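Local coordinates for maleylpyruvate isomerase (Ralstonia sp., PDB 2V6K), which catalyses the glutathione-dependent isomerisation of maleylpyruvate to fumarylpyruvate in bacterial naphthalene degradation, working as a homodimeric zeta-class glutathione transferase, at residues Asp43-Leu48 with Val54-Thr59; Ala82-Asp87 with Gln92-Leu97; Cys103-Ile108 with Ala138-Tyr143. One frame throughout, in Å; residues are numbered along the deposited sequence.

Contact 1 (Asp43-Leu48 with Val54-Thr59); sequences DAFKAL and VPALDT. With TGG (gamma-glutamyl-S-(1,2-dicarboxyethyl)cysteinylglycine), chain C.
Phe45 projects from the short helix 43-48 and sets the far end of its ring on Val54 and Ala56. Its CZ lies 3.9 Å from Val54 CG1, and the same CZ stands 4.4 Å from Ala56 CB, a looser touch. Both methyls approach the ring obliquely, and the Phe45 and Val54 side chains cross at about a right angle. Phe45 has CG turned away from its backbone N (chi1 -169°), which sends the ring off the helix toward the loop; even so the nearest CA atoms, those of Phe45 and Val54, remain 9.6 Å apart, and the ring bridges that distance.

Val54 divides its two methyls: CG1 meets Phe45, while CG2 lies 3.4 Å from OC2 of the bound glutathione conjugate TGG. Its backbone holds the ligand at two points. Val54 N donates to TGG OC2 at 2.8 Å, nearly straight at 170°, and TGG NN2 donates to Val54 O, also at 2.8 Å and 173°. This two-bond, antiparallel-like pairing with the cysteinyl part of glutathione, just before a cis-proline, Pro55, is the hallmark of the thioredoxin-like domain of glutathione transferases. Val54 O also receives a bond from Thr13 OG1, which ties the loop to helix 12-24.

Farther out, Phe45 touches His40, itself a glutathione ligand, and Tyr6. Ala56 and Asp58 pair through their backbones with Tyr6 and Lys4 of strand 4-7, and Leu57 pairs with Leu64 of strand 63-65. Helix 43-48 thus flanks one face of the four-stranded sheet, whereas Pro55 packs against helices 12-24 and 67-77 and Leu57 against 67-77.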
# COMPACT_ATOMS: atom_id res chain seq x y z
N ASP A 43 5.10 -23.32 9.30
CA ASP A 43 3.98 -23.17 10.22
C ASP A 43 4.31 -22.34 11.45
O ASP A 43 3.45 -21.64 11.98
CB ASP A 43 3.41 -24.53 10.62
CG ASP A 43 2.52 -25.15 9.55
OD1 ASP A 43 2.10 -24.43 8.62
OD2 ASP A 43 2.23 -26.36 9.65
N ALA A 44 5.56 -22.41 11.91
CA ALA A 44 5.99 -21.63 13.08
C ALA A 44 5.83 -20.13 12.84
O ALA A 44 5.35 -19.42 13.73
CB ALA A 44 7.43 -21.96 13.45
N PHE A 45 6.19 -19.66 11.66
CA PHE A 45 5.98 -18.24 11.36
C PHE A 45 4.51 -17.93 11.07
O PHE A 45 4.04 -16.85 11.42
CB PHE A 45 6.88 -17.75 10.23
CG PHE A 45 6.87 -16.26 10.09
CD1 PHE A 45 7.37 -15.45 11.11
CD2 PHE A 45 6.34 -15.66 8.95
CE1 PHE A 45 7.34 -14.06 10.99
CE2 PHE A 45 6.31 -14.27 8.83
CZ PHE A 45 6.81 -13.47 9.85
N LYS A 46 3.80 -18.87 10.46
CA LYS A 46 2.36 -18.69 10.21
C LYS A 46 1.59 -18.44 11.50
O LYS A 46 0.64 -17.64 11.53
CB LYS A 46 1.78 -19.89 9.46
CG LYS A 46 0.39 -19.68 8.89
CD LYS A 46 -0.06 -20.89 8.10
CE LYS A 46 -1.40 -20.65 7.43
NZ LYS A 46 -1.80 -21.84 6.62
N ALA A 47 2.00 -19.11 12.57
CA ALA A 47 1.38 -18.94 13.89
C ALA A 47 1.52 -17.51 14.41
O ALA A 47 0.66 -17.03 15.14
CB ALA A 47 1.97 -19.93 14.89
N LEU A 48 2.60 -16.84 14.02
CA LEU A 48 2.83 -15.45 14.40
C LEU A 48 2.09 -14.51 13.45
O LEU A 48 1.43 -13.58 13.90
CB LEU A 48 4.33 -15.13 14.41
CG LEU A 48 5.20 -15.89 15.41
CD1 LEU A 48 6.66 -15.81 15.01
CD2 LEU A 48 5.00 -15.39 16.84
N VAL A 54 7.26 -10.72 5.97
CA VAL A 54 7.96 -9.91 6.96
C VAL A 54 7.87 -8.42 6.61
O VAL A 54 7.70 -8.07 5.44
CB VAL A 54 9.45 -10.35 7.16
CG1 VAL A 54 9.52 -11.79 7.69
CG2 VAL A 54 10.26 -10.19 5.88
N PRO A 55 7.96 -7.53 7.61
CA PRO A 55 8.18 -7.79 9.03
C PRO A 55 6.91 -8.05 9.84
O PRO A 55 5.81 -7.74 9.39
CB PRO A 55 8.82 -6.48 9.50
CG PRO A 55 8.10 -5.44 8.68
CD PRO A 55 7.91 -6.09 7.32
N ALA A 56 7.12 -8.60 11.03
CA ALA A 56 6.10 -8.63 12.07
C ALA A 56 6.77 -8.13 13.34
O ALA A 56 7.94 -8.40 13.58
CB ALA A 56 5.56 -10.04 12.27
N LEU A 57 6.01 -7.40 14.15
CA LEU A 57 6.56 -6.80 15.36
C LEU A 57 5.76 -7.29 16.56
O LEU A 57 4.59 -6.95 16.72
CB LEU A 57 6.53 -5.27 15.25
CG LEU A 57 7.17 -4.49 16.40
CD1 LEU A 57 8.67 -4.74 16.49
CD2 LEU A 57 6.89 -3.00 16.24
N ASP A 58 6.41 -8.09 17.40
CA ASP A 58 5.80 -8.53 18.65
C ASP A 58 6.09 -7.45 19.68
O ASP A 58 7.24 -7.21 20.02
CB ASP A 58 6.39 -9.88 19.07
CG ASP A 58 5.78 -10.42 20.36
OD1 ASP A 58 4.98 -9.71 21.01
OD2 ASP A 58 6.12 -11.56 20.73
N THR A 59 5.04 -6.79 20.16
CA THR A 59 5.19 -5.71 21.13
C THR A 59 5.44 -6.24 22.54
O THR A 59 5.81 -5.47 23.44
CB THR A 59 3.96 -4.79 21.16
OG1 THR A 59 2.81 -5.54 21.59
CG2 THR A 59 3.69 -4.19 19.79
OC1 TGG C . 4.57 -3.69 4.17
CO1 TGG C . 4.20 -4.82 4.55
OT1 TGG C . 4.47 -5.29 5.67
CA1 TGG C . 3.37 -5.63 3.60
NN1 TGG C . 2.47 -4.76 2.84
CB1 TGG C . 4.25 -6.37 2.60
CG1 TGG C . 5.13 -7.39 3.29
CD1 TGG C . 5.83 -8.37 2.36
OE1 TGG C . 5.78 -8.04 0.99
NN2 TGG C . 7.17 -8.61 2.79
CA2 TGG C . 8.18 -9.18 1.94
CO2 TGG C . 7.92 -10.68 2.06
OC2 TGG C . 8.19 -11.21 3.34
NN3 TGG C . 8.41 -11.47 0.98
CA3 TGG C . 8.43 -12.92 1.09
CO3 TGG C . 7.89 -13.52 -0.17
OC3 TGG C . 7.51 -12.78 -1.10
OT3 TGG C . 7.85 -14.77 -0.22
CB2 TGG C . 9.46 -8.63 2.52
SG2 TGG C . 10.95 -9.35 1.94
CD2 TGG C . 11.21 -8.93 0.25
CE2 TGG C . 11.61 -7.48 0.14
OE2 TGG C . 12.79 -7.16 -0.15
OF2 TGG C . 10.74 -6.60 0.34
CF2 TGG C . 12.31 -9.89 -0.22
CH2 TGG C . 12.58 -9.85 -1.70
OI2 TGG C . 11.75 -9.31 -2.46
OJ2 TGG C . 13.65 -10.36 -2.11

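Contact 2 (Ala82-Asp87 with Gln92-Leu97); sequences ALLPAD and QRVRAL
Leu84, Pro85 and Val94 form an apolar cluster between the loop 82-87 and the helix that follows it. Leu84 CD2 sits 3.7 Å from Val94 CG1, and Pro85 CD lies 3.8 Å from Val94 CG2, so the two methyls of one valine take one loop residue each. The fork is set by the Val94 torsion (chi1 171°): CG1 is opposite the backbone N, CG2 opposite the carbonyl carbon, and both branches are presented to the loop. The backbones are closest here as well, with Leu84 CA 7.1 Å from Val94 CA. Phe158, Leu164 and Ala165 close round Val94 and join the pair to the rest of the helical domain.

A mixed apolar-polar contact comes next. The other methyl of Leu84, CD1, lies 3.9 Å from Arg95 NH2 and meets the guanidinium obliquely, the two side chains crossing at about a right angle. The arginine is extended from CG to NE, which brings its terminal NH2 up to the leucine methyl. Its polar partner is Glu72, whose OE2 forms a salt bridge with Arg95 NE; Glu72 of the second subunit adds a long, weak ion pair to NH2.

Hydrogen bonds serve the ends of the loop. Glu75 OE1 accepts from Leu83 N, and Asp87 OD2 accepts from Gly90 N. The latter makes Asp87 the N-cap of helix 88-104. The chain turns back on itself here, with an N-capped first helical turn and apolar packing onto the second, in the linker that leads from the thioredoxin-like domain of a glutathione transferase into its all-helical domain.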
# COMPACT_ATOMS: atom_id res chain seq x y z
N ALA A 82 8.96 13.53 15.43
CA ALA A 82 7.79 13.32 14.58
C ALA A 82 8.21 12.87 13.19
O ALA A 82 9.10 13.47 12.57
CB ALA A 82 6.96 14.59 14.49
N LEU A 83 7.58 11.80 12.70
CA LEU A 83 7.79 11.33 11.33
C LEU A 83 6.67 11.72 10.38
O LEU A 83 6.71 11.42 9.19
CB LEU A 83 8.00 9.81 11.31
CG LEU A 83 9.16 9.29 12.16
CD1 LEU A 83 9.29 7.79 12.03
CD2 LEU A 83 10.48 9.98 11.80
N LEU A 84 5.65 12.40 10.91
CA LEU A 84 4.60 12.99 10.10
C LEU A 84 4.44 14.44 10.48
O LEU A 84 4.58 14.79 11.66
CB LEU A 84 3.27 12.26 10.31
CG LEU A 84 3.14 10.92 9.59
CD1 LEU A 84 1.86 10.21 10.02
CD2 LEU A 84 3.17 11.11 8.07
N PRO A 85 4.16 15.31 9.50
CA PRO A 85 3.90 16.71 9.86
C PRO A 85 2.56 16.88 10.57
O PRO A 85 1.74 15.96 10.59
CB PRO A 85 3.92 17.44 8.51
CG PRO A 85 3.76 16.41 7.49
CD PRO A 85 4.08 15.07 8.05
N ALA A 86 2.35 18.06 11.14
CA ALA A 86 1.19 18.32 11.97
C ALA A 86 -0.04 18.77 11.18
O ALA A 86 -1.17 18.63 11.66
CB ALA A 86 1.53 19.34 13.04
N ASP A 87 0.18 19.29 9.97
CA ASP A 87 -0.90 19.87 9.17
C ASP A 87 -1.49 18.85 8.19
O ASP A 87 -0.77 18.00 7.68
CB ASP A 87 -0.41 21.11 8.42
CG ASP A 87 0.68 20.80 7.42
OD1 ASP A 87 1.77 20.35 7.84
OD2 ASP A 87 0.45 21.01 6.21
N GLN A 92 -1.09 14.48 4.26
CA GLN A 92 -1.55 13.80 3.05
C GLN A 92 -0.42 13.62 2.04
O GLN A 92 -0.30 12.55 1.43
CB GLN A 92 -2.75 14.54 2.45
CG GLN A 92 -3.58 13.69 1.47
CD GLN A 92 -2.97 13.54 0.08
OE1 GLN A 92 -3.29 12.60 -0.65
NE2 GLN A 92 -2.11 14.48 -0.29
N ARG A 93 0.41 14.64 1.88
CA ARG A 93 1.52 14.58 0.91
C ARG A 93 2.55 13.53 1.29
O ARG A 93 3.03 12.80 0.43
CB ARG A 93 2.22 15.94 0.76
CG ARG A 93 1.30 17.11 0.46
CD ARG A 93 0.61 16.96 -0.87
NE ARG A 93 -0.40 18.00 -1.03
CZ ARG A 93 -1.22 18.13 -2.07
NH1 ARG A 93 -1.17 17.28 -3.09
NH2 ARG A 93 -2.09 19.12 -2.07
N VAL A 94 2.90 13.48 2.57
CA VAL A 94 3.87 12.50 3.05
C VAL A 94 3.30 11.09 2.92
O VAL A 94 3.99 10.18 2.47
CB VAL A 94 4.33 12.79 4.50
CG1 VAL A 94 5.16 11.64 5.04
CG2 VAL A 94 5.13 14.08 4.55
N ARG A 95 2.04 10.91 3.29
CA ARG A 95 1.40 9.60 3.10
C ARG A 95 1.31 9.21 1.63
O ARG A 95 1.42 8.04 1.30
CB ARG A 95 0.02 9.57 3.75
CG ARG A 95 0.05 9.51 5.26
CD ARG A 95 -1.35 9.29 5.81
NE ARG A 95 -1.35 9.07 7.26
CZ ARG A 95 -2.01 9.82 8.14
NH1 ARG A 95 -2.74 10.86 7.75
NH2 ARG A 95 -1.93 9.51 9.43
N ALA A 96 1.10 10.19 0.74
CA ALA A 96 1.01 9.90 -0.69
C ALA A 96 2.36 9.44 -1.24
O ALA A 96 2.43 8.46 -2.00
CB ALA A 96 0.50 11.10 -1.46
N LEU A 97 3.43 10.13 -0.86
CA LEU A 97 4.77 9.73 -1.26
C LEU A 97 5.07 8.31 -0.80
O LEU A 97 5.54 7.48 -1.58
CB LEU A 97 5.82 10.70 -0.70
CG LEU A 97 5.87 12.08 -1.37
CD1 LEU A 97 6.74 13.03 -0.56
CD2 LEU A 97 6.38 11.99 -2.80

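Contact 3 (Cys103-Ile108 with Ala138-Tyr143); sequences CDIHPI and AGFDAY. With TGG (gamma-glutamyl-S-(1,2-dicarboxyethyl)cysteinylglycine), chain F; TGG (gamma-glutamyl-S-(1,2-dicarboxyethyl)cysteinylglycine), chain C.
Asp104 grips the amino nitrogen NN1 of the glutathione conjugate bound mainly by the second subunit: OD1 accepts from it at 2.9 Å, and OD2 at 3.1 Å in a weak bond. OD2 also accepts from Gln66 NE2 and Gln51 NE2 of the second subunit, so several donors converge on this carboxylate. Cys103 CB lies alongside the same NN1, at 3.5 Å.

Two residues on, His106 serves the ligand in its own subunit's site. Its NE2 donates to the carboxylate oxygen OF2 of that conjugate at 2.7 Å, with an angle of 152° at the hydrogen. The oxygen approaches the edge of the imidazole, near its plane, and ligand OE1 lies in that plane too, 3.3 Å from His106 CE1. With CG swung away from the backbone N (chi1 166°), the ring projects from the chain toward the dicarboxyethyl group.

Such sharing of each glutathione between subunits is found in many dimeric glutathione transferases, in which the long helix 88-104 runs along the subunit interface and its end reaches the neighbour's γ-glutamyl site.

Between these two ligand contacts, Ile105 points toward helix 125-149 of the helical domain. Its CD1 rests 3.6 Å from Gly139 CA, where the missing side chain lets the methyl come right up to the helix backbone of 125-149. The same CD1 is 3.9 Å from Phe140 CD1 and meets that ring obliquely, the two side chains crossing at about a right angle. Gln172 of helix 164-178 touches Ile105, His106 and Phe140, and Ile189 of helix 187-196 packs on Phe140.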
# COMPACT_ATOMS: atom_id res chain seq x y z
N CYS A 103 2.56 0.90 -2.07
CA CYS A 103 1.52 0.25 -2.85
C CYS A 103 1.96 -0.05 -4.26
O CYS A 103 1.71 -1.14 -4.77
CB CYS A 103 0.27 1.14 -2.94
SG CYS A 103 -0.52 1.56 -1.38
N ASP A 104 2.61 0.91 -4.91
CA ASP A 104 2.72 0.87 -6.36
C ASP A 104 4.09 0.50 -6.91
O ASP A 104 4.26 0.42 -8.13
CB ASP A 104 2.24 2.19 -6.97
CG ASP A 104 0.83 2.56 -6.55
OD1 ASP A 104 0.03 1.66 -6.18
OD2 ASP A 104 0.54 3.77 -6.57
N ILE A 105 5.06 0.28 -6.02
CA ILE A 105 6.36 -0.23 -6.44
C ILE A 105 6.72 -1.51 -5.70
O ILE A 105 6.80 -2.59 -6.31
CB ILE A 105 7.51 0.79 -6.26
CG1 ILE A 105 7.18 2.14 -6.90
CG2 ILE A 105 8.78 0.22 -6.89
CD1 ILE A 105 8.23 3.21 -6.62
N HIS A 106 6.92 -1.40 -4.39
CA HIS A 106 7.45 -2.53 -3.63
C HIS A 106 6.71 -3.86 -3.85
O HIS A 106 7.35 -4.89 -4.07
CB HIS A 106 7.54 -2.23 -2.13
CG HIS A 106 7.75 -3.47 -1.34
ND1 HIS A 106 6.70 -4.24 -0.88
CD2 HIS A 106 8.88 -4.16 -1.08
CE1 HIS A 106 7.19 -5.33 -0.33
NE2 HIS A 106 8.51 -5.31 -0.43
N PRO A 107 5.37 -3.87 -3.73
CA PRO A 107 4.70 -5.17 -3.80
C PRO A 107 4.84 -5.88 -5.13
O PRO A 107 4.78 -7.11 -5.19
CB PRO A 107 3.22 -4.82 -3.54
CG PRO A 107 3.30 -3.53 -2.75
CD PRO A 107 4.43 -2.79 -3.41
N ILE A 108 5.04 -5.11 -6.20
CA ILE A 108 5.08 -5.67 -7.55
C ILE A 108 6.37 -6.45 -7.78
O ILE A 108 6.41 -7.36 -8.63
CB ILE A 108 4.99 -4.56 -8.63
CG1 ILE A 108 4.00 -3.44 -8.25
CG2 ILE A 108 4.63 -5.16 -9.97
CD1 ILE A 108 2.59 -3.91 -8.06
N ALA A 138 8.50 3.80 -13.20
CA ALA A 138 7.21 4.47 -13.24
C ALA A 138 6.94 5.18 -11.91
O ALA A 138 6.52 6.34 -11.89
CB ALA A 138 6.09 3.47 -13.55
N GLY A 139 7.19 4.49 -10.80
CA GLY A 139 6.96 5.06 -9.48
C GLY A 139 7.90 6.20 -9.17
O GLY A 139 7.47 7.22 -8.63
N PHE A 140 9.17 6.03 -9.51
CA PHE A 140 10.16 7.09 -9.31
C PHE A 140 9.91 8.30 -10.21
O PHE A 140 10.17 9.43 -9.80
CB PHE A 140 11.58 6.55 -9.49
CG PHE A 140 12.14 5.82 -8.29
CD1 PHE A 140 11.35 5.51 -7.18
CD2 PHE A 140 13.47 5.42 -8.28
CE1 PHE A 140 11.89 4.84 -6.08
CE2 PHE A 140 14.02 4.75 -7.19
CZ PHE A 140 13.23 4.45 -6.09
N ASP A 141 9.41 8.09 -11.43
CA ASP A 141 9.00 9.23 -12.27
C ASP A 141 8.04 10.13 -11.48
O ASP A 141 8.21 11.35 -11.45
CB ASP A 141 8.32 8.78 -13.56
CG ASP A 141 9.28 8.22 -14.60
OD1 ASP A 141 10.50 8.40 -14.48
OD2 ASP A 141 8.78 7.57 -15.54
N ALA A 142 7.04 9.51 -10.86
CA ALA A 142 6.02 10.26 -10.12
C ALA A 142 6.58 10.87 -8.84
O ALA A 142 6.33 12.04 -8.56
CB ALA A 142 4.83 9.37 -9.81
N TYR A 143 7.34 10.08 -8.08
CA TYR A 143 7.91 10.54 -6.82
C TYR A 143 8.84 11.73 -7.07
O TYR A 143 8.74 12.77 -6.39
CB TYR A 143 8.67 9.38 -6.16
CG TYR A 143 8.93 9.50 -4.68
CD1 TYR A 143 8.28 8.67 -3.78
CD2 TYR A 143 9.86 10.41 -4.18
CE1 TYR A 143 8.53 8.75 -2.42
CE2 TYR A 143 10.11 10.51 -2.81
CZ TYR A 143 9.43 9.67 -1.94
OH TYR A 143 9.66 9.74 -0.59
OC1 TGG F . -4.56 3.60 -4.28
CO1 TGG F . -4.03 4.35 -5.13
OT1 TGG F . -4.53 5.45 -5.47
CA1 TGG F . -2.74 3.92 -5.76
NN1 TGG F . -1.93 3.24 -4.76
CB1 TGG F . -3.00 2.95 -6.91
CG1 TGG F . -3.74 3.63 -8.05
CD1 TGG F . -3.79 2.83 -9.34
OE1 TGG F . -3.37 1.49 -9.22
NN2 TGG F . -5.09 2.93 -9.93
CA2 TGG F . -5.57 2.03 -10.95
CO2 TGG F . -4.96 2.60 -12.22
OC2 TGG F . -5.50 3.84 -12.62
NN3 TGG F . -4.81 1.66 -13.30
CA3 TGG F . -4.52 2.12 -14.64
CO3 TGG F . -3.43 1.26 -15.22
OC3 TGG F . -2.99 0.30 -14.56
OT3 TGG F . -3.03 1.58 -16.36
CB2 TGG F . -7.08 2.09 -10.79
SG2 TGG F . -8.04 1.32 -12.03
CD2 TGG F . -7.82 -0.43 -12.01
CE2 TGG F . -8.52 -1.03 -10.82
OE2 TGG F . -9.56 -1.71 -10.98
OF2 TGG F . -8.05 -0.85 -9.67
CF2 TGG F . -8.39 -0.90 -13.34
CH2 TGG F . -8.15 -2.36 -13.63
OI2 TGG F . -7.29 -2.98 -12.99
OJ2 TGG F . -8.85 -2.89 -14.53
OC1 TGG C . 4.57 -3.69 4.17
CO1 TGG C . 4.20 -4.82 4.55
OT1 TGG C . 4.47 -5.29 5.67
CA1 TGG C . 3.37 -5.63 3.60
NN1 TGG C . 2.47 -4.76 2.84
CB1 TGG C . 4.25 -6.37 2.60
CG1 TGG C . 5.13 -7.39 3.29
CD1 TGG C . 5.83 -8.37 2.36
OE1 TGG C . 5.78 -8.04 0.99
NN2 TGG C . 7.17 -8.61 2.79
CA2 TGG C . 8.18 -9.18 1.94
CO2 TGG C . 7.92 -10.68 2.06
OC2 TGG C . 8.19 -11.21 3.34
NN3 TGG C . 8.41 -11.47 0.98
CA3 TGG C . 8.43 -12.92 1.09
CO3 TGG C . 7.89 -13.52 -0.17
OC3 TGG C . 7.51 -12.78 -1.10
OT3 TGG C . 7.85 -14.77 -0.22
CB2 TGG C . 9.46 -8.63 2.52
SG2 TGG C . 10.95 -9.35 1.94
CD2 TGG C . 11.21 -8.93 0.25
CE2 TGG C . 11.61 -7.48 0.14
OE2 TGG C . 12.79 -7.16 -0.15
OF2 TGG C . 10.74 -6.60 0.34
CF2 TGG C . 12.31 -9.89 -0.22
CH2 TGG C . 12.58 -9.85 -1.70
OI2 TGG C . 11.75 -9.31 -2.46
OJ2 TGG C . 13.65 -10.36 -2.11

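Overall arrangement
From the N terminus, contact 1 comes first: the chain leaves helix 43-48, and after five intervening residues segment 54-59 begins, leading into strand 56-58 inside the thioredoxin-like domain. Contact 2 closes an even shorter loop, four helical residues long, as the interdomain linker passes into helix 88-104. That same helix leads to contact 3, whose 29-residue excursion, mostly helical, returns on helix 125-149. The three follow one another in series, none enclosing or crossing another. Contacts 2 and 3 touch, through Leu97 O and Tyr143 CE1, and both meet the second subunit. Contacts 1 and 3 do not touch, yet both reach the same bound conjugate, one from each domain.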